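Local coordinates for protein methyltransferase (Streptomyces avermitilis, PDB 3GIW) that probably acts as an S-adenosylmethionine-dependent methyltransferase with a Rossmann-like fold, its natural substrate being unknown, at residues M198-A203 / R225-A230. Residues are numbered along the deposited sequence; the frame is centred on the assembly and turned at random.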
HETATM    1  N   MSE A 198      -1.018  -4.066   5.950  1.00 10.70           N
HETATM    2  CA  MSE A 198       0.100  -3.205   5.627  1.00 11.50           C
HETATM    3  C   MSE A 198       1.252  -3.955   4.981  1.00 11.95           C
HETATM    4  O   MSE A 198       1.528  -5.100   5.265  1.00 11.97           O
HETATM    5  CB  MSE A 198       0.670  -2.529   6.885  1.00 12.86           C
HETATM    6  CG  MSE A 198      -0.365  -1.746   7.723  1.00 11.71           C
HETATM    7 SE   MSE A 198       0.511  -0.794   9.189  0.75 12.28          SE
HETATM    8  CE  MSE A 198       1.502   0.481   8.133  1.00 14.94           C
ATOM      9  N   SER A 199       2.004  -3.237   4.151  1.00 11.55           N
ATOM     10  CA  SER A 199       3.377  -3.648   3.799  1.00 12.34           C
ATOM     11  C   SER A 199       4.317  -2.548   4.293  1.00 11.58           C
ATOM     12  O   SER A 199       4.054  -1.330   4.081  1.00 13.24           O
ATOM     13  CB  SER A 199       3.555  -3.975   2.331  1.00 12.43           C
ATOM     14  OG  SER A 199       3.355  -2.862   1.512  1.00 13.69           O
ATOM     15  N   ILE A 200       5.413  -2.947   4.934  1.00 11.97           N
ATOM     16  CA  ILE A 200       6.322  -2.075   5.656  1.00 11.96           C
ATOM     17  C   ILE A 200       7.778  -2.321   5.213  1.00 12.35           C
ATOM     18  O   ILE A 200       8.290  -3.444   5.315  1.00 12.35           O
ATOM     19  CB  ILE A 200       6.190  -2.346   7.183  1.00 11.72           C
ATOM     20  CG1 ILE A 200       4.755  -2.041   7.670  1.00 12.80           C
ATOM     21  CG2 ILE A 200       7.173  -1.515   8.029  1.00 14.09           C
ATOM     22  CD1 ILE A 200       4.410  -2.534   9.076  1.00 13.65           C
ATOM     23  N   GLY A 201       8.428  -1.261   4.725  1.00 12.15           N
ATOM     24  CA  GLY A 201       9.790  -1.385   4.190  1.00 11.53           C
ATOM     25  C   GLY A 201      10.802  -1.683   5.305  1.00 12.43           C
ATOM     26  O   GLY A 201      10.689  -1.161   6.447  1.00 11.84           O
ATOM     27  N   THR A 202      11.765  -2.554   5.010  1.00 11.91           N
ATOM     28  CA  THR A 202      12.813  -2.963   5.949  1.00 12.06           C
ATOM     29  C   THR A 202      14.166  -3.097   5.222  1.00 12.74           C
ATOM     30  O   THR A 202      14.191  -3.459   4.055  1.00 11.91           O
ATOM     31  CB  THR A 202      12.478  -4.294   6.643  1.00 14.34           C
ATOM     32  OG1 THR A 202      13.557  -4.675   7.512  1.00 14.29           O
ATOM     33  CG2 THR A 202      12.214  -5.412   5.626  1.00 14.11           C
ATOM     34  N   ALA A 203      15.255  -2.771   5.913  1.00 12.37           N
ATOM     35  CA  ALA A 203      16.625  -3.037   5.433  1.00 13.60           C
ATOM     36  C   ALA A 203      17.269  -4.292   5.996  1.00 13.73           C
ATOM     37  O   ALA A 203      18.436  -4.567   5.697  1.00 14.03           O
ATOM     38  CB  ALA A 203      17.542  -1.847   5.704  1.00 14.23           C
ATOM     39  N   ARG A 225      11.910   5.910   6.154  1.00 14.88           N
ATOM     40  CA  ARG A 225      12.127   5.296   7.438  1.00 14.51           C
ATOM     41  C   ARG A 225      11.871   3.794   7.260  1.00 14.58           C
ATOM     42  O   ARG A 225      10.724   3.369   7.185  1.00 17.77           O
ATOM     43  CB  ARG A 225      11.219   5.876   8.509  1.00 16.90           C
ATOM     44  CG  ARG A 225      11.367   5.184   9.855  1.00 20.57           C
ATOM     45  CD  ARG A 225      12.814   5.265  10.397  1.00 22.56           C
ATOM     46  NE  ARG A 225      12.768   5.122  11.840  1.00 23.32           N
ATOM     47  CZ  ARG A 225      12.837   3.976  12.503  1.00 23.18           C
ATOM     48  NH1 ARG A 225      13.063   2.824  11.907  1.00 22.03           N
ATOM     49  NH2 ARG A 225      12.718   3.989  13.831  1.00 23.43           N
ATOM     50  N   LEU A 226      12.954   3.028   7.161  1.00 13.19           N
ATOM     51  CA  LEU A 226      12.913   1.568   7.119  1.00 13.95           C
ATOM     52  C   LEU A 226      12.921   1.023   8.530  1.00 13.83           C
ATOM     53  O   LEU A 226      13.593   1.575   9.411  1.00 15.60           O
ATOM     54  CB  LEU A 226      14.060   1.031   6.228  1.00 15.22           C
ATOM     55  CG  LEU A 226      14.020   1.554   4.786  1.00 15.05           C
ATOM     56  CD1 LEU A 226      15.239   0.997   4.074  1.00 17.62           C
ATOM     57  CD2 LEU A 226      12.717   1.217   4.031  1.00 15.73           C
ATOM     58  N   ARG A 227      12.171  -0.052   8.737  1.00 11.99           N
ATOM     59  CA  ARG A 227      11.883  -0.575  10.061  1.00 12.46           C
ATOM     60  C   ARG A 227      12.310  -2.025  10.283  1.00 12.48           C
ATOM     61  O   ARG A 227      12.314  -2.831   9.329  1.00 14.42           O
ATOM     62  CB  ARG A 227      10.377  -0.432  10.319  1.00 12.89           C
ATOM     63  CG  ARG A 227       9.941   0.980  10.548  1.00 14.34           C
ATOM     64  CD  ARG A 227       8.421   1.141  10.712  1.00 15.61           C
ATOM     65  NE  ARG A 227       8.108   2.539  11.055  1.00 17.27           N
ATOM     66  CZ  ARG A 227       7.920   3.518  10.172  1.00 16.71           C
ATOM     67  NH1 ARG A 227       7.954   3.311   8.879  1.00 18.50           N
ATOM     68  NH2 ARG A 227       7.641   4.745  10.610  1.00 19.03           N
ATOM     69  N   THR A 228      12.650  -2.338  11.526  1.00 12.33           N
ATOM     70  CA  THR A 228      12.869  -3.720  11.935  1.00 12.68           C
ATOM     71  C   THR A 228      11.542  -4.455  12.154  1.00 12.97           C
ATOM     72  O   THR A 228      10.480  -3.829  12.231  1.00 12.08           O
ATOM     73  CB  THR A 228      13.671  -3.765  13.226  1.00 13.79           C
ATOM     74  OG1 THR A 228      12.872  -3.154  14.258  1.00 14.63           O
ATOM     75  CG2 THR A 228      15.057  -3.064  13.054  1.00 14.73           C
ATOM     76  N   HIS A 229      11.607  -5.769  12.321  1.00 12.91           N
ATOM     77  CA  HIS A 229      10.411  -6.530  12.671  1.00 11.97           C
ATOM     78  C   HIS A 229       9.744  -5.992  13.966  1.00 11.90           C
ATOM     79  O   HIS A 229       8.523  -5.820  14.030  1.00 12.97           O
ATOM     80  CB  HIS A 229      10.766  -8.034  12.783  1.00 13.63           C
ATOM     81  CG  HIS A 229       9.572  -8.920  12.913  1.00 13.98           C
ATOM     82  ND1 HIS A 229       8.940  -9.131  14.118  1.00 17.01           N
ATOM     83  CD2 HIS A 229       8.877  -9.627  11.992  1.00 17.38           C
ATOM     84  CE1 HIS A 229       7.902  -9.934  13.928  1.00 17.40           C
ATOM     85  NE2 HIS A 229       7.853 -10.255  12.653  1.00 18.61           N
ATOM     86  N   ALA A 230      10.569  -5.723  14.996  1.00 12.73           N
ATOM     87  CA  ALA A 230      10.044  -5.166  16.255  1.00 13.13           C
ATOM     88  C   ALA A 230       9.307  -3.846  16.051  1.00 12.79           C
ATOM     89  O   ALA A 230       8.258  -3.619  16.652  1.00 14.90           O
ATOM     90  CB  ALA A 230      11.133  -4.976  17.302  1.00 14.16           C
TER
HETATM   91  O   HOH W   1       9.113   1.234   7.183  1.00 13.30           O
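The guanidinium of Arg227 meets Gly201 through a water: that water lies in the plane of the group, at its edge, accepts from Arg227 NH1 and donates to Gly201 O at 3.0 Å and to Arg225 O. One face of the group is overlaid near its rim by Arg225 CG, 3.7 Å above the plane. Behind the head, the Arg227 chain runs extended from CG to NE and crosses Ile200 at about a right angle, with Arg227 CD 4.0 Å from Ile200 CG2. Two direct hydrogen bonds, one between backbones and one from a side chain, join the end of strand 195-201 and the residue after it to the loop leading into helix 229-234. Arg227 N donates to Gly201 O over 2.9 Å, nearly straight at 167°, so this carbonyl serves both an amide and the water. One residue on, Thr202 OG1 donates to Arg227 O, also at 2.9 Å; the hydroxyl stands opposite its own backbone N about the CA-CB bond (chi1 178°), which turns it to the loop, and it also accepts from Glu204 N. Replacing Thr202 with valine would probably leave Arg227 O without this donor and Glu204 N without its acceptor. Leu226 lays CD2 against the strand's last residue, 3.7 Å from Gly201 C, and CD1 against Ala203 CB (4.0 Å) in the loop that follows. This crossing lies near the cofactor pocket: Ser199 bonds Asn62, a residue that binds S-adenosylhomocysteine when that ligand is present. Polar bonds beside a small apolar patch thus fix how the loop passes the strand's end, with the buried Gly201 carbonyl satisfied twice.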